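Local coordinates for protein probable glutamine synthetase (Pseudomonas aeruginosa, PDB 4HPP) that is probably a member of the glutamine synthetase family, with an N-terminal domain joined to a larger catalytic domain in an assembly of six chains, at residues N45-P50 against S57-S62; V164-Q169 against R206-E211; A276-T281 against Q385-T390. All blocks are in the same frame, centred on the assembly; numbering follows the deposited sequence.

Contact 1: N45-P50 against S57-S62; sequences NSSLTP and SSPWGS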
loop_
_atom_site.group_PDB
_atom_site.type_symbol
_atom_site.label_atom_id
_atom_site.label_comp_id
_atom_site.label_asym_id
_atom_site.label_seq_id
_atom_site.Cartn_x
_atom_site.Cartn_y
_atom_site.Cartn_z
ATOM N N ASN A 45 29.062 -11.098 34.009
ATOM C CA ASN A 45 28.627 -10.181 32.931
ATOM C C ASN A 45 29.666 -9.096 32.690
ATOM O O ASN A 45 29.825 -8.609 31.567
ATOM C CB ASN A 45 27.302 -9.514 33.252
ATOM C CG ASN A 45 26.161 -10.497 33.324
ATOM O OD1 ASN A 45 26.232 -11.574 32.758
ATOM N ND2 ASN A 45 25.087 -10.118 34.009
ATOM N N SER A 46 30.391 -8.747 33.753
ATOM C CA SER A 46 31.483 -7.781 33.665
ATOM C C SER A 46 32.722 -8.330 32.931
ATOM O O SER A 46 33.631 -7.565 32.577
ATOM C CB SER A 46 31.857 -7.266 35.051
ATOM O OG SER A 46 30.700 -6.845 35.761
ATOM N N SER A 47 32.751 -9.624 32.645
ATOM C CA SER A 47 33.784 -10.104 31.736
ATOM C C SER A 47 33.311 -10.219 30.276
ATOM O O SER A 47 34.047 -10.802 29.469
ATOM C CB SER A 47 34.366 -11.462 32.189
ATOM O OG SER A 47 34.636 -11.546 33.590
ATOM N N LEU A 48 32.101 -9.742 29.920
ATOM C CA LEU A 48 31.702 -9.828 28.496
ATOM C C LEU A 48 32.447 -8.806 27.695
ATOM O O LEU A 48 32.527 -7.647 28.090
ATOM C CB LEU A 48 30.206 -9.667 28.233
ATOM C CG LEU A 48 29.181 -10.742 28.658
ATOM C CD1 LEU A 48 27.788 -10.152 28.829
ATOM C CD2 LEU A 48 29.106 -11.937 27.736
ATOM N N THR A 49 33.001 -9.285 26.582
ATOM C CA THR A 49 33.715 -8.493 25.590
ATOM C C THR A 49 32.694 -7.837 24.668
ATOM O O THR A 49 31.531 -8.203 24.696
ATOM C CB THR A 49 34.667 -9.369 24.711
ATOM O OG1 THR A 49 33.915 -10.402 24.068
ATOM C CG2 THR A 49 35.775 -9.974 25.538
ATOM N N PRO A 50 33.132 -6.893 23.806
ATOM C CA PRO A 50 32.127 -6.378 22.878
ATOM C C PRO A 50 31.406 -7.447 22.038
ATOM O O PRO A 50 30.261 -7.253 21.629
ATOM C CB PRO A 50 32.932 -5.412 22.014
ATOM C CG PRO A 50 33.999 -4.878 22.949
ATOM C CD PRO A 50 34.341 -6.033 23.864
ATOM N N SER A 57 39.370 -17.056 31.561
ATOM C CA SER A 57 40.293 -16.104 32.234
ATOM C C SER A 57 39.615 -15.093 33.163
ATOM O O SER A 57 40.287 -14.256 33.765
ATOM C CB SER A 57 41.108 -15.314 31.198
ATOM O OG SER A 57 40.337 -14.246 30.655
ATOM N N SER A 58 38.286 -15.158 33.243
ATOM C CA SER A 58 37.482 -14.323 34.134
ATOM C C SER A 58 37.695 -14.704 35.590
ATOM O O SER A 58 37.828 -15.885 35.894
ATOM C CB SER A 58 36.004 -14.509 33.805
ATOM O OG SER A 58 35.203 -14.049 34.877
ATOM N N PRO A 59 37.708 -13.714 36.499
ATOM C CA PRO A 59 37.819 -14.058 37.907
ATOM C C PRO A 59 36.486 -14.479 38.511
ATOM O O PRO A 59 36.456 -14.860 39.694
ATOM C CB PRO A 59 38.296 -12.745 38.573
ATOM C CG PRO A 59 38.524 -11.769 37.473
ATOM C CD PRO A 59 37.706 -12.260 36.305
ATOM N N TRP A 60 35.415 -14.440 37.713
ATOM C CA TRP A 60 34.053 -14.411 38.275
ATOM C C TRP A 60 33.215 -15.650 38.151
ATOM O O TRP A 60 32.141 -15.723 38.771
ATOM C CB TRP A 60 33.275 -13.183 37.782
ATOM C CG TRP A 60 33.980 -11.891 38.094
ATOM C CD1 TRP A 60 34.498 -10.973 37.198
ATOM C CD2 TRP A 60 34.309 -11.349 39.436
ATOM N NE1 TRP A 60 35.096 -9.922 37.868
ATOM C CE2 TRP A 60 35.024 -10.089 39.202
ATOM C CE3 TRP A 60 34.088 -11.775 40.765
ATOM C CZ2 TRP A 60 35.497 -9.308 40.245
ATOM C CZ3 TRP A 60 34.567 -10.967 41.814
ATOM C CH2 TRP A 60 35.264 -9.770 41.557
ATOM N N GLY A 61 33.682 -16.631 37.376
ATOM C CA GLY A 61 33.020 -17.937 37.304
ATOM C C GLY A 61 32.867 -18.563 38.690
ATOM O O GLY A 61 33.716 -18.369 39.576
ATOM N N SER A 62 31.786 -19.323 38.876
ATOM C CA SER A 62 31.345 -19.760 40.209
ATOM C C SER A 62 30.786 -18.581 41.009
ATOM O O SER A 62 29.563 -18.384 41.029
ATOM C CB SER A 62 32.452 -20.489 40.992
ATOM O OG SER A 62 32.109 -20.607 42.367
#
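The hydroxyls of S47 and S58 meet in the one hydrogen bond between the segments, with S47 OG 2.9 Å from S58 OG and no donor assignable between the two. Two torsions bring the oxygens together: S47 OG lies beside its own backbone N, whereas S58 OG stands anti to its backbone N (chi1 162°). A second polar bond grips the same oxygen from within its own loop, since the amide N of W60 donates to S58 OG over 2.9 Å, at an N-H...O angle of 159°. S58 OG therefore has two partners, which would restrict the rotation of its side chain.

The remaining contacts are van der Waals. S47 OG approaches the indole of W60 at its edge and in the ring plane, 3.7 Å from W60 CD1, while P59 CD lies 4.2 Å from S47 OG. One indole face carries P59 CB near its rim, and the ring also meets that of W104 at about 60° between planes.

S47 ends a 3-10 segment, and both segments belong to the long connection between strands 39-41 and 66-78 of the N-terminal domain. The bond from W60 N back to S58 OG, two residues earlier, defines an ST turn.

Contact 2: V164-Q169 against R206-E211; sequences VSALAQ and REVTRE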
loop_
_atom_site.group_PDB
_atom_site.type_symbol
_atom_site.label_atom_id
_atom_site.label_comp_id
_atom_site.label_asym_id
_atom_site.label_seq_id
_atom_site.Cartn_x
_atom_site.Cartn_y
_atom_site.Cartn_z
ATOM N N VAL A 164 16.400 16.570 20.462
ATOM C CA VAL A 164 16.447 17.606 21.510
ATOM C C VAL A 164 15.276 17.511 22.490
ATOM O O VAL A 164 15.441 17.597 23.710
ATOM C CB VAL A 164 16.640 19.019 20.886
ATOM C CG1 VAL A 164 16.598 20.096 21.938
ATOM C CG2 VAL A 164 18.005 19.042 20.208
ATOM N N SER A 165 14.104 17.208 21.998
ATOM C CA SER A 165 12.972 17.152 22.923
ATOM C C SER A 165 13.095 15.943 23.819
ATOM O O SER A 165 12.977 16.042 25.071
ATOM C CB SER A 165 11.688 17.194 22.150
ATOM O OG SER A 165 10.705 16.474 22.809
ATOM N N ALA A 166 13.390 14.791 23.215
ATOM C CA ALA A 166 13.670 13.574 24.018
ATOM C C ALA A 166 14.807 13.769 25.068
ATOM O O ALA A 166 14.641 13.424 26.242
ATOM C CB ALA A 166 13.932 12.404 23.117
ATOM N N LEU A 167 15.916 14.393 24.667
ATOM C CA LEU A 167 16.988 14.670 25.606
ATOM C C LEU A 167 16.486 15.679 26.670
ATOM O O LEU A 167 16.711 15.443 27.873
ATOM C CB LEU A 167 18.270 15.116 24.908
ATOM C CG LEU A 167 18.948 14.145 23.901
ATOM C CD1 LEU A 167 19.888 14.895 22.964
ATOM C CD2 LEU A 167 19.695 12.957 24.528
ATOM N N ALA A 168 15.777 16.751 26.273
ATOM C CA ALA A 168 15.136 17.639 27.325
ATOM C C ALA A 168 14.281 16.892 28.331
ATOM O O ALA A 168 14.529 17.018 29.577
ATOM C CB ALA A 168 14.364 18.828 26.758
ATOM N N GLN A 169 13.336 16.083 27.817
ATOM C CA GLN A 169 12.534 15.257 28.714
ATOM C C GLN A 169 13.391 14.368 29.555
ATOM O O GLN A 169 13.035 14.078 30.646
ATOM C CB GLN A 169 11.565 14.335 27.981
ATOM C CG GLN A 169 10.495 14.979 27.111
ATOM C CD GLN A 169 9.810 13.947 26.303
ATOM O OE1 GLN A 169 9.338 12.931 26.862
ATOM N NE2 GLN A 169 9.873 14.091 24.941
ATOM N N ARG A 206 23.479 8.791 24.895
ATOM C CA ARG A 206 23.632 7.726 23.915
ATOM C C ARG A 206 22.371 6.866 23.790
ATOM O O ARG A 206 21.963 6.440 22.646
ATOM C CB ARG A 206 24.793 6.842 24.313
ATOM C CG ARG A 206 26.111 7.561 24.230
ATOM C CD ARG A 206 27.074 7.025 25.286
ATOM N NE ARG A 206 28.341 7.753 25.210
ATOM C CZ ARG A 206 29.546 7.237 25.482
ATOM N NH1 ARG A 206 29.625 5.950 25.836
ATOM N NH2 ARG A 206 30.656 8.018 25.400
ATOM N N GLU A 207 21.778 6.564 24.958
ATOM C CA GLU A 207 20.720 5.626 24.972
ATOM C C GLU A 207 19.447 6.245 24.365
ATOM O O GLU A 207 18.678 5.548 23.645
ATOM C CB GLU A 207 20.570 5.037 26.364
ATOM C CG GLU A 207 21.763 4.151 26.710
ATOM C CD GLU A 207 21.878 3.002 25.732
ATOM O OE1 GLU A 207 22.972 2.750 25.245
ATOM O OE2 GLU A 207 20.857 2.348 25.467
ATOM N N VAL A 208 19.286 7.561 24.566
ATOM C CA VAL A 208 18.124 8.288 24.054
ATOM C C VAL A 208 18.269 8.543 22.568
ATOM O O VAL A 208 17.328 8.337 21.828
ATOM C CB VAL A 208 17.887 9.618 24.809
ATOM C CG1 VAL A 208 16.816 10.456 24.110
ATOM C CG2 VAL A 208 17.516 9.359 26.257
ATOM N N THR A 209 19.435 8.985 22.114
ATOM C CA THR A 209 19.676 9.120 20.645
ATOM C C THR A 209 19.328 7.827 19.901
ATOM O O THR A 209 18.479 7.841 18.966
ATOM C CB THR A 209 21.098 9.526 20.329
ATOM O OG1 THR A 209 21.356 10.719 21.040
ATOM C CG2 THR A 209 21.294 9.817 18.835
ATOM N N ARG A 210 19.899 6.718 20.374
ATOM C CA ARG A 210 19.478 5.396 19.917
ATOM C C ARG A 210 17.930 5.220 19.923
ATOM O O ARG A 210 17.353 4.852 18.889
ATOM C CB ARG A 210 20.196 4.271 20.710
ATOM C CG ARG A 210 21.617 4.057 20.253
ATOM C CD ARG A 210 22.519 3.525 21.336
ATOM N NE ARG A 210 23.921 3.580 20.936
ATOM C CZ ARG A 210 24.975 3.289 21.717
ATOM N NH1 ARG A 210 24.808 2.870 22.953
ATOM N NH2 ARG A 210 26.224 3.360 21.216
ATOM N N GLU A 211 17.254 5.494 21.056
ATOM C CA GLU A 211 15.766 5.339 21.116
ATOM C C GLU A 211 14.974 6.260 20.144
ATOM O O GLU A 211 14.020 5.849 19.517
ATOM C CB GLU A 211 15.274 5.458 22.538
ATOM C CG GLU A 211 13.764 5.394 22.715
ATOM C CD GLU A 211 13.207 4.050 22.387
ATOM O OE1 GLU A 211 11.962 3.909 22.262
ATOM O OE2 GLU A 211 14.003 3.129 22.304
#
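V208 meets A166 and L167 where helices 159-169 and 196-216 pack, their local axes 9.6 Å apart at closest approach and 138° apart in direction. Taken from its start, the segment 206-211 first sends the CB of R206 away from the other helix. The next residue, E207, takes no part across the interface and forms a salt bridge along its own helix: R210 NH1 lies 2.9 Å from E207 OE1, on the syn side of the carboxylate but 30° out of its plane.

V208 carries the contact. Its CG1 is anti to the backbone N (chi1 171°), which directs this methyl to A166 CB at 3.6 Å. L167 CD2 comes in obliquely against the same valine, 3.8 Å from V208 CB and equally near V208 CG1, so the branched side chain is touched by two consecutive residues. This is oblique packing of two helices running in roughly opposite directions, within the catalytic domain of a glutamine synthetase fold, made by apolar side chains with no hydrogen bond between the segments. A166 also touches V212 and L167 touches V205, extending the same interface one turn each way along helix 196-216.

T209 is more peripheral: T209 OG1 is 4.5 Å from L167 CD2, and that hydroxyl is hydrogen-bonded to V205 O of its own helix. Beyond it R210 makes a cation-pi contact with F222, and E211, at the subunit boundary, forms salt bridges with R214 and with R154 of the second subunit.

Contact 3: A276-T281 against Q385-T390; sequences ALCALT and QALPAT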
loop_
_atom_site.group_PDB
_atom_site.type_symbol
_atom_site.label_atom_id
_atom_site.label_comp_id
_atom_site.label_asym_id
_atom_site.label_seq_id
_atom_site.Cartn_x
_atom_site.Cartn_y
_atom_site.Cartn_z
ATOM N N ALA A 276 48.459 5.431 29.142
ATOM C CA ALA A 276 47.656 4.440 29.868
ATOM C C ALA A 276 46.166 4.755 29.747
ATOM O O ALA A 276 45.309 3.833 29.647
ATOM C CB ALA A 276 48.066 4.402 31.351
ATOM N N LEU A 277 45.845 6.057 29.802
ATOM C CA LEU A 277 44.449 6.472 29.852
ATOM C C LEU A 277 43.777 6.045 28.568
ATOM O O LEU A 277 42.542 5.902 28.520
ATOM C CB LEU A 277 44.305 7.961 30.006
ATOM C CG LEU A 277 44.660 8.590 31.336
ATOM C CD1 LEU A 277 44.539 10.119 31.229
ATOM C CD2 LEU A 277 43.797 8.001 32.420
ATOM N N CYS A 278 44.601 5.825 27.542
ATOM C CA CYS A 278 44.082 5.404 26.277
ATOM C C CYS A 278 43.411 4.032 26.311
ATOM O O CYS A 278 42.461 3.791 25.565
ATOM C CB CYS A 278 45.159 5.502 25.210
ATOM S SG CYS A 278 45.531 7.247 24.892
ATOM N N ALA A 279 43.884 3.168 27.200
ATOM C CA ALA A 279 43.343 1.836 27.342
ATOM C C ALA A 279 41.947 1.962 27.911
ATOM O O ALA A 279 41.116 1.061 27.733
ATOM C CB ALA A 279 44.217 0.968 28.256
ATOM N N LEU A 280 41.690 3.074 28.598
ATOM C CA LEU A 280 40.396 3.281 29.272
ATOM C C LEU A 280 39.538 4.366 28.596
ATOM O O LEU A 280 38.336 4.433 28.849
ATOM C CB LEU A 280 40.560 3.573 30.786
ATOM C CG LEU A 280 41.434 2.637 31.660
ATOM C CD1 LEU A 280 42.300 3.399 32.643
ATOM C CD2 LEU A 280 40.680 1.550 32.385
ATOM N N THR A 281 40.119 5.210 27.738
ATOM C CA THR A 281 39.305 6.234 27.040
ATOM C C THR A 281 39.231 6.014 25.520
ATOM O O THR A 281 38.445 6.679 24.830
ATOM C CB THR A 281 39.834 7.640 27.285
ATOM O OG1 THR A 281 41.056 7.779 26.560
ATOM C CG2 THR A 281 40.084 7.916 28.782
ATOM N N GLN A 385 55.293 11.873 25.482
ATOM C CA GLN A 385 55.081 10.484 24.951
ATOM C C GLN A 385 54.128 10.383 23.714
ATOM O O GLN A 385 53.178 11.166 23.553
ATOM C CB GLN A 385 54.579 9.523 26.054
ATOM C CG GLN A 385 55.155 9.711 27.456
ATOM C CD GLN A 385 54.068 9.807 28.539
ATOM O OE1 GLN A 385 53.086 10.539 28.373
ATOM N NE2 GLN A 385 54.248 9.092 29.659
ATOM N N ALA A 386 54.388 9.423 22.838
ATOM C CA ALA A 386 53.380 8.999 21.862
ATOM C C ALA A 386 52.254 8.193 22.573
ATOM O O ALA A 386 52.510 7.378 23.495
ATOM C CB ALA A 386 54.010 8.170 20.736
ATOM N N LEU A 387 51.015 8.444 22.150
ATOM C CA LEU A 387 49.875 7.603 22.529
ATOM C C LEU A 387 50.010 6.261 21.811
ATOM O O LEU A 387 50.495 6.210 20.687
ATOM C CB LEU A 387 48.535 8.302 22.203
ATOM C CG LEU A 387 48.375 9.700 22.842
ATOM C CD1 LEU A 387 47.018 10.334 22.622
ATOM C CD2 LEU A 387 48.704 9.704 24.320
ATOM N N PRO A 388 49.613 5.160 22.456
ATOM C CA PRO A 388 49.752 3.867 21.783
ATOM C C PRO A 388 49.062 3.813 20.404
ATOM O O PRO A 388 48.375 4.767 19.999
ATOM C CB PRO A 388 49.112 2.887 22.767
ATOM C CG PRO A 388 48.344 3.719 23.741
ATOM C CD PRO A 388 49.060 5.024 23.812
ATOM N N ALA A 389 49.234 2.704 19.688
ATOM C CA ALA A 389 48.743 2.607 18.326
ATOM C C ALA A 389 47.784 1.442 18.098
ATOM O O ALA A 389 47.198 1.342 17.042
ATOM C CB ALA A 389 49.916 2.515 17.354
ATOM N N THR A 390 47.644 0.542 19.066
ATOM C CA THR A 390 46.659 -0.548 19.003
ATOM C C THR A 390 46.146 -0.684 20.421
ATOM O O THR A 390 46.766 -0.201 21.370
ATOM C CB THR A 390 47.276 -1.927 18.612
ATOM O OG1 THR A 390 48.286 -2.278 19.557
ATOM C CG2 THR A 390 47.883 -1.929 17.188
#
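Within 276-281, C278 alone meets the segment 385-390, and it does so with two different atoms. Its sulfur faces the isopropyl end of L387, with C278 SG 4.1 Å from L387 CD2 and equally far from L387 CD1, both methyls meeting the sulfur from one side. Its methylene is turned to the proline ring instead, C278 CB lying 3.9 Å from P388 CG. With SG beside the backbone N (chi1 -69°), the thiol is directed to the leucine while CB remains against the proline. No hydrogen bond links the segments; this is apolar packing in the catalytic domain of the glutamine synthetase fold, with the side chain of L387 about 11 Å from the bound glutamic acid.

Further out, backbone hydrogen bonds of Q385 with A301 and L387 with A299 position the loop, Q385 NE2 donates to A272 O on the helix side, and T390 OG1 bonds to D393 N, capping the first turn of helix 391-399, which begins directly after the contact. L387 also touches L274 and P335, and P388 packs on P275, D393 and A394, so the loop is wedged between the end of helix 261-281, strand 330-336 and the beginning of helix 391-399, while L277, L280 and T281 pack on helix 342-358.

The residues that touch in contacts 2 and 3 are all buried, and both interfaces are apolar, whereas contact 1 is only partly buried and is the one joined by a hydrogen bond. The elements differ accordingly: contact 1 ties together two parts of a single connection in the N-terminal domain, contact 2 packs helix on helix, and contact 3 sets a loop against a helix end. The last two share the catalytic domain but sit on opposite sides of the chain's centre, with centres about 30 Å apart. None touches another directly. Contacts 1 and 2 both reach the second subunit; contact 3 meets no other chain.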